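Local coordinates for protein acyl-CoA dehydrogenase (Thermus thermophilus, PDB 2Z1Q) that probably oxidises acyl-CoA thioesters to their 2,3-dehydroacyl products, using bound FAD and passing the electrons to an acceptor, at residues Q449-M459 with V541-E552. Residues are numbered along the deposited sequence; the frame is centred on the assembly and turned at random.
Sequences QVQNLKKLALM and VYSAARRLTKRE
L548, near the C-terminal end of the helix through 541-547, packs against helix 449-459 between N452, K455, L456 and M459, and its CA comes within 5.0 Å of the CA of N452. The packing evidence is in its two methyl branches. CD2 lies against the carboxamide of N452, 3.6 Å from ND2, and beside the aliphatic part of K455, whereas CD1 reaches M459 and the backbone N of L456. M459, its CG anti to the backbone N (chi1 -165°) and its chain bent further out, brings CE against both CD1 of L548 and CB of A544, each closer than usual van der Waals contact (3.3 and 3.4 Å). L456 spreads its branches, CD1 over A545 and CD2 onto CG2 of T549 at 3.5 Å.

Polar linkage is indirect, since no hydrogen bond joins the segments. One water instead lies within hydrogen-bonding reach of OD1 of N452 (3.0 Å) and, weakly, of the L548 carbonyl O, which is also close to CB of N452; with other acceptors nearby, it need not serve both at once. With N452 replaced by alanine, the water is likely to lose its amide partner and CD2 of L548 the carboxamide it lies on. At the N-terminal end of 449-459, NE2 of Q449 meets CB of R551 (3.3 Å), while the R551 guanidinium turns away to a salt bridge with D519.

The helix axes run near-antiparallel (152°) and 10.0 Å apart, and a type I turn, R547 to K550, leads the chain away. Helix 505-528 also packs on L456 and L453, so the contact joins antiparallel helices of an all-helical bundle in the C-terminal region, away from the FAD site.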
ATOM      1  N   GLN B 449     -16.541  25.664  -1.963  1.00 36.08           N
ATOM      2  CA  GLN B 449     -15.166  25.175  -2.000  1.00 36.73           C
ATOM      3  C   GLN B 449     -15.034  24.188  -3.156  1.00 36.47           C
ATOM      4  O   GLN B 449     -14.002  24.126  -3.830  1.00 35.90           O
ATOM      5  CB  GLN B 449     -14.824  24.513  -0.664  1.00 37.82           C
ATOM      6  CG  GLN B 449     -15.146  25.400   0.529  1.00 39.19           C
ATOM      7  CD  GLN B 449     -14.895  24.725   1.855  1.00 41.08           C
ATOM      8  OE1 GLN B 449     -15.219  23.553   2.036  1.00 42.71           O
ATOM      9  NE2 GLN B 449     -14.321  25.462   2.798  1.00 41.25           N
ATOM     10  N   VAL B 450     -16.100  23.434  -3.398  1.00 36.38           N
ATOM     11  CA  VAL B 450     -16.118  22.479  -4.494  1.00 36.58           C
ATOM     12  C   VAL B 450     -15.987  23.238  -5.803  1.00 36.77           C
ATOM     13  O   VAL B 450     -15.263  22.822  -6.708  1.00 37.76           O
ATOM     14  CB  VAL B 450     -17.424  21.655  -4.481  1.00 36.03           C
ATOM     15  CG1 VAL B 450     -17.701  21.068  -5.858  1.00 35.97           C
ATOM     16  CG2 VAL B 450     -17.304  20.553  -3.445  1.00 34.06           C
ATOM     17  N   GLN B 451     -16.671  24.369  -5.905  1.00 36.23           N
ATOM     18  CA  GLN B 451     -16.588  25.154  -7.122  1.00 36.56           C
ATOM     19  C   GLN B 451     -15.189  25.711  -7.311  1.00 33.87           C
ATOM     20  O   GLN B 451     -14.695  25.769  -8.435  1.00 35.35           O
ATOM     21  CB  GLN B 451     -17.607  26.296  -7.101  1.00 38.03           C
ATOM     22  CG  GLN B 451     -19.041  25.807  -7.059  1.00 41.55           C
ATOM     23  CD  GLN B 451     -19.374  24.863  -8.206  1.00 43.54           C
ATOM     24  OE1 GLN B 451     -19.707  23.697  -7.989  1.00 41.18           O
ATOM     25  NE2 GLN B 451     -19.288  25.366  -9.433  1.00 44.55           N
ATOM     26  N   ASN B 452     -14.553  26.123  -6.218  1.00 32.26           N
ATOM     27  CA  ASN B 452     -13.201  26.674  -6.306  1.00 32.31           C
ATOM     28  C   ASN B 452     -12.201  25.615  -6.796  1.00 31.01           C
ATOM     29  O   ASN B 452     -11.288  25.930  -7.560  1.00 30.96           O
ATOM     30  CB  ASN B 452     -12.767  27.260  -4.953  1.00 33.95           C
ATOM     31  CG  ASN B 452     -13.378  28.650  -4.674  1.00 37.49           C
ATOM     32  OD1 ASN B 452     -13.228  29.193  -3.572  1.00 37.08           O
ATOM     33  ND2 ASN B 452     -14.055  29.226  -5.670  1.00 35.49           N
ATOM     34  N   LEU B 453     -12.376  24.364  -6.374  1.00 30.54           N
ATOM     35  CA  LEU B 453     -11.500  23.281  -6.819  1.00 30.94           C
ATOM     36  C   LEU B 453     -11.572  23.232  -8.333  1.00 30.77           C
ATOM     37  O   LEU B 453     -10.543  23.159  -9.001  1.00 32.25           O
ATOM     38  CB  LEU B 453     -11.947  21.931  -6.232  1.00 30.58           C
ATOM     39  CG  LEU B 453     -11.759  21.779  -4.721  1.00 30.39           C
ATOM     40  CD1 LEU B 453     -12.322  20.459  -4.238  1.00 30.70           C
ATOM     41  CD2 LEU B 453     -10.279  21.880  -4.397  1.00 28.75           C
ATOM     42  N   LYS B 454     -12.789  23.305  -8.872  1.00 31.12           N
ATOM     43  CA  LYS B 454     -12.983  23.287 -10.321  1.00 31.92           C
ATOM     44  C   LYS B 454     -12.203  24.436 -10.934  1.00 31.93           C
ATOM     45  O   LYS B 454     -11.548  24.274 -11.960  1.00 31.93           O
ATOM     46  CB  LYS B 454     -14.455  23.439 -10.676  1.00 31.69           C
ATOM     47  CG  LYS B 454     -15.345  22.467  -9.943  1.00 34.14           C
ATOM     48  CD  LYS B 454     -16.790  22.640 -10.348  1.00 34.14           C
ATOM     49  CE  LYS B 454     -17.668  21.685  -9.572  1.00 35.12           C
ATOM     50  NZ  LYS B 454     -19.089  21.827  -9.988  1.00 35.05           N
ATOM     51  N   LYS B 455     -12.287  25.598 -10.300  1.00 32.76           N
ATOM     52  CA  LYS B 455     -11.559  26.763 -10.790  1.00 33.78           C
ATOM     53  C   LYS B 455     -10.055  26.512 -10.683  1.00 31.96           C
ATOM     54  O   LYS B 455      -9.298  26.859 -11.591  1.00 31.89           O
ATOM     55  CB  LYS B 455     -11.921  28.017  -9.978  1.00 35.64           C
ATOM     56  CG  LYS B 455     -13.359  28.485 -10.142  1.00 38.86           C
ATOM     57  CD  LYS B 455     -13.612  29.780  -9.377  1.00 42.53           C
ATOM     58  CE  LYS B 455     -15.014  30.319  -9.660  1.00 44.67           C
ATOM     59  NZ  LYS B 455     -16.085  29.419  -9.154  1.00 47.17           N
ATOM     60  N   LEU B 456      -9.626  25.907  -9.575  1.00 30.07           N
ATOM     61  CA  LEU B 456      -8.205  25.631  -9.363  1.00 31.01           C
ATOM     62  C   LEU B 456      -7.646  24.823 -10.526  1.00 30.77           C
ATOM     63  O   LEU B 456      -6.599  25.161 -11.087  1.00 30.26           O
ATOM     64  CB  LEU B 456      -7.986  24.864  -8.048  1.00 31.41           C
ATOM     65  CG  LEU B 456      -6.530  24.525  -7.679  1.00 32.23           C
ATOM     66  CD1 LEU B 456      -5.736  25.805  -7.445  1.00 31.56           C
ATOM     67  CD2 LEU B 456      -6.506  23.660  -6.426  1.00 30.39           C
ATOM     68  N   ALA B 457      -8.357  23.757 -10.884  1.00 31.36           N
ATOM     69  CA  ALA B 457      -7.966  22.886 -11.989  1.00 32.35           C
ATOM     70  C   ALA B 457      -7.832  23.711 -13.256  1.00 33.89           C
ATOM     71  O   ALA B 457      -6.819  23.645 -13.950  1.00 34.97           O
ATOM     72  CB  ALA B 457      -9.010  21.794 -12.189  1.00 32.41           C
ATOM     73  N   LEU B 458      -8.864  24.493 -13.555  1.00 35.08           N
ATOM     74  CA  LEU B 458      -8.853  25.335 -14.749  1.00 36.47           C
ATOM     75  C   LEU B 458      -7.673  26.294 -14.758  1.00 36.07           C
ATOM     76  O   LEU B 458      -7.049  26.517 -15.793  1.00 37.33           O
ATOM     77  CB  LEU B 458     -10.159  26.127 -14.848  1.00 37.48           C
ATOM     78  CG  LEU B 458     -11.380  25.326 -15.306  1.00 39.55           C
ATOM     79  CD1 LEU B 458     -12.678  26.044 -14.947  1.00 40.12           C
ATOM     80  CD2 LEU B 458     -11.268  25.106 -16.802  1.00 41.01           C
ATOM     81  N   MET B 459      -7.356  26.859 -13.603  1.00 36.06           N
ATOM     82  CA  MET B 459      -6.256  27.806 -13.525  1.00 34.91           C
ATOM     83  C   MET B 459      -4.932  27.143 -13.884  1.00 33.72           C
ATOM     84  O   MET B 459      -4.169  27.659 -14.701  1.00 34.24           O
ATOM     85  CB  MET B 459      -6.163  28.400 -12.121  1.00 34.20           C
ATOM     86  CG  MET B 459      -5.300  29.638 -12.047  1.00 35.23           C
ATOM     87  SD  MET B 459      -4.495  29.787 -10.440  1.00 40.48           S
ATOM     88  CE  MET B 459      -5.865  30.245  -9.386  1.00 39.91           C
ATOM     89  N   VAL B 541       0.014  34.035  -8.751  1.00 36.38           N
ATOM     90  CA  VAL B 541      -0.634  32.754  -9.015  1.00 34.52           C
ATOM     91  C   VAL B 541      -0.702  31.920  -7.736  1.00 34.54           C
ATOM     92  O   VAL B 541      -1.729  31.299  -7.451  1.00 35.26           O
ATOM     93  CB  VAL B 541       0.138  31.956 -10.093  1.00 34.30           C
ATOM     94  CG1 VAL B 541      -0.530  30.603 -10.333  1.00 32.14           C
ATOM     95  CG2 VAL B 541       0.210  32.768 -11.386  1.00 31.14           C
ATOM     96  N   TYR B 542       0.382  31.906  -6.962  1.00 32.66           N
ATOM     97  CA  TYR B 542       0.400  31.127  -5.728  1.00 32.97           C
ATOM     98  C   TYR B 542      -0.682  31.596  -4.753  1.00 32.96           C
ATOM     99  O   TYR B 542      -1.338  30.778  -4.101  1.00 34.16           O
ATOM    100  CB  TYR B 542       1.780  31.195  -5.045  1.00 33.04           C
ATOM    101  CG  TYR B 542       2.945  30.704  -5.887  1.00 32.72           C
ATOM    102  CD1 TYR B 542       2.765  29.785  -6.929  1.00 31.60           C
ATOM    103  CD2 TYR B 542       4.243  31.143  -5.620  1.00 32.95           C
ATOM    104  CE1 TYR B 542       3.861  29.315  -7.681  1.00 30.13           C
ATOM    105  CE2 TYR B 542       5.334  30.684  -6.360  1.00 30.44           C
ATOM    106  CZ  TYR B 542       5.141  29.774  -7.383  1.00 31.94           C
ATOM    107  OH  TYR B 542       6.242  29.345  -8.088  1.00 31.66           O
ATOM    108  N   SER B 543      -0.876  32.906  -4.649  1.00 30.92           N
ATOM    109  CA  SER B 543      -1.898  33.424  -3.753  1.00 30.55           C
ATOM    110  C   SER B 543      -3.280  33.037  -4.276  1.00 30.55           C
ATOM    111  O   SER B 543      -4.190  32.765  -3.496  1.00 30.43           O
ATOM    112  CB  SER B 543      -1.792  34.946  -3.638  1.00 29.89           C
ATOM    113  OG  SER B 543      -0.571  35.315  -3.017  1.00 28.30           O
ATOM    114  N   ALA B 544      -3.446  32.994  -5.592  1.00 29.62           N
ATOM    115  CA  ALA B 544      -4.747  32.628  -6.133  1.00 31.69           C
ATOM    116  C   ALA B 544      -5.047  31.160  -5.855  1.00 33.13           C
ATOM    117  O   ALA B 544      -6.185  30.801  -5.551  1.00 32.68           O
ATOM    118  CB  ALA B 544      -4.799  32.897  -7.619  1.00 32.80           C
ATOM    119  N   ALA B 545      -4.023  30.318  -5.957  1.00 32.99           N
ATOM    120  CA  ALA B 545      -4.194  28.895  -5.707  1.00 34.59           C
ATOM    121  C   ALA B 545      -4.594  28.669  -4.251  1.00 34.68           C
ATOM    122  O   ALA B 545      -5.390  27.779  -3.946  1.00 34.33           O
ATOM    123  CB  ALA B 545      -2.895  28.148  -6.029  1.00 32.63           C
ATOM    124  N   ARG B 546      -4.058  29.484  -3.348  1.00 36.25           N
ATOM    125  CA  ARG B 546      -4.373  29.340  -1.931  1.00 37.14           C
ATOM    126  C   ARG B 546      -5.789  29.769  -1.593  1.00 37.71           C
ATOM    127  O   ARG B 546      -6.480  29.100  -0.825  1.00 37.36           O
ATOM    128  CB  ARG B 546      -3.395  30.141  -1.069  1.00 38.18           C
ATOM    129  CG  ARG B 546      -1.946  29.708  -1.214  1.00 41.21           C
ATOM    130  CD  ARG B 546      -1.074  30.302  -0.114  1.00 42.46           C
ATOM    131  NE  ARG B 546       0.338  29.967  -0.299  1.00 42.66           N
ATOM    132  CZ  ARG B 546       1.137  30.556  -1.183  1.00 43.87           C
ATOM    133  NH1 ARG B 546       2.407  30.178  -1.283  1.00 43.30           N
ATOM    134  NH2 ARG B 546       0.674  31.536  -1.954  1.00 45.03           N
ATOM    135  N   ARG B 547      -6.231  30.888  -2.150  1.00 38.38           N
ATOM    136  CA  ARG B 547      -7.577  31.361  -1.864  1.00 40.18           C
ATOM    137  C   ARG B 547      -8.614  30.397  -2.408  1.00 38.50           C
ATOM    138  O   ARG B 547      -9.662  30.193  -1.800  1.00 38.00           O
ATOM    139  CB  ARG B 547      -7.807  32.763  -2.448  1.00 42.81           C
ATOM    140  CG  ARG B 547      -7.302  32.957  -3.871  1.00 47.58           C
ATOM    141  CD  ARG B 547      -7.689  34.338  -4.411  1.00 51.72           C
ATOM    142  NE  ARG B 547      -9.133  34.450  -4.610  1.00 52.35           N
ATOM    143  CZ  ARG B 547      -9.803  33.807  -5.561  1.00 53.57           C
ATOM    144  NH1 ARG B 547      -9.155  33.019  -6.409  1.00 55.17           N
ATOM    145  NH2 ARG B 547     -11.120  33.936  -5.657  1.00 52.84           N
ATOM    146  N   LEU B 548      -8.312  29.795  -3.549  1.00 37.95           N
ATOM    147  CA  LEU B 548      -9.235  28.853  -4.155  1.00 39.41           C
ATOM    148  C   LEU B 548      -9.320  27.562  -3.354  1.00 40.86           C
ATOM    149  O   LEU B 548     -10.168  26.714  -3.628  1.00 41.17           O
ATOM    150  CB  LEU B 548      -8.830  28.561  -5.607  1.00 38.89           C
ATOM    151  CG  LEU B 548      -9.147  29.633  -6.658  1.00 39.06           C
ATOM    152  CD1 LEU B 548      -8.639  29.169  -8.002  1.00 38.42           C
ATOM    153  CD2 LEU B 548     -10.649  29.889  -6.735  1.00 40.04           C
ATOM    154  N   THR B 549      -8.452  27.425  -2.354  1.00 41.56           N
ATOM    155  CA  THR B 549      -8.444  26.240  -1.504  1.00 42.50           C
ATOM    156  C   THR B 549      -8.545  26.634  -0.029  1.00 45.19           C
ATOM    157  O   THR B 549      -8.398  25.804   0.864  1.00 45.41           O
ATOM    158  CB  THR B 549      -7.165  25.399  -1.738  1.00 41.09           C
ATOM    159  OG1 THR B 549      -5.998  26.208  -1.550  1.00 39.25           O
ATOM    160  CG2 THR B 549      -7.157  24.851  -3.152  1.00 40.84           C
ATOM    161  N   LYS B 550      -8.813  27.911   0.215  1.00 48.17           N
ATOM    162  CA  LYS B 550      -8.937  28.419   1.575  1.00 50.16           C
ATOM    163  C   LYS B 550     -10.162  27.804   2.245  1.00 50.15           C
ATOM    164  O   LYS B 550     -11.237  27.730   1.649  1.00 50.31           O
ATOM    165  CB  LYS B 550      -9.066  29.951   1.549  1.00 52.83           C
ATOM    166  CG  LYS B 550      -8.085  30.696   2.473  1.00 57.70           C
ATOM    167  CD  LYS B 550      -6.608  30.432   2.107  1.00 58.30           C
ATOM    168  CE  LYS B 550      -5.638  31.153   3.056  1.00 59.31           C
ATOM    169  NZ  LYS B 550      -4.197  30.925   2.710  1.00 58.35           N
ATOM    170  N   ARG B 551      -9.998  27.351   3.482  1.00 49.76           N
ATOM    171  CA  ARG B 551     -11.107  26.758   4.217  1.00 49.03           C
ATOM    172  C   ARG B 551     -10.945  26.993   5.706  1.00 48.72           C
ATOM    173  O   ARG B 551      -9.878  27.391   6.174  1.00 46.97           O
ATOM    174  CB  ARG B 551     -11.187  25.253   3.959  1.00 50.14           C
ATOM    175  CG  ARG B 551     -10.028  24.454   4.557  1.00 50.27           C
ATOM    176  CD  ARG B 551     -10.101  22.992   4.142  1.00 51.32           C
ATOM    177  NE  ARG B 551      -9.113  22.143   4.812  1.00 51.59           N
ATOM    178  CZ  ARG B 551      -9.139  21.843   6.109  1.00 51.42           C
ATOM    179  NH1 ARG B 551     -10.104  22.324   6.888  1.00 51.04           N
ATOM    180  NH2 ARG B 551      -8.217  21.042   6.631  1.00 49.91           N
ATOM    181  N   GLU B 552     -12.020  26.745   6.443  1.00 49.23           N
ATOM    182  CA  GLU B 552     -12.011  26.902   7.887  1.00 49.82           C
ATOM    183  C   GLU B 552     -11.723  25.551   8.534  1.00 49.86           C
ATOM    184  O   GLU B 552     -12.363  24.550   8.220  1.00 49.78           O
ATOM    185  CB  GLU B 552     -13.355  27.461   8.367  1.00 50.21           C
ATOM    186  CG  GLU B 552     -13.543  28.942   8.051  1.00 52.11           C
ATOM    187  CD  GLU B 552     -12.445  29.807   8.660  1.00 53.19           C
ATOM    188  OE1 GLU B 552     -11.789  30.560   7.910  1.00 53.04           O
ATOM    189  OE2 GLU B 552     -12.231  29.730   9.890  1.00 53.53           O
TER
HETATM  190  O   HOH W   1     -12.035  27.341  -1.609  1.00 38.09           O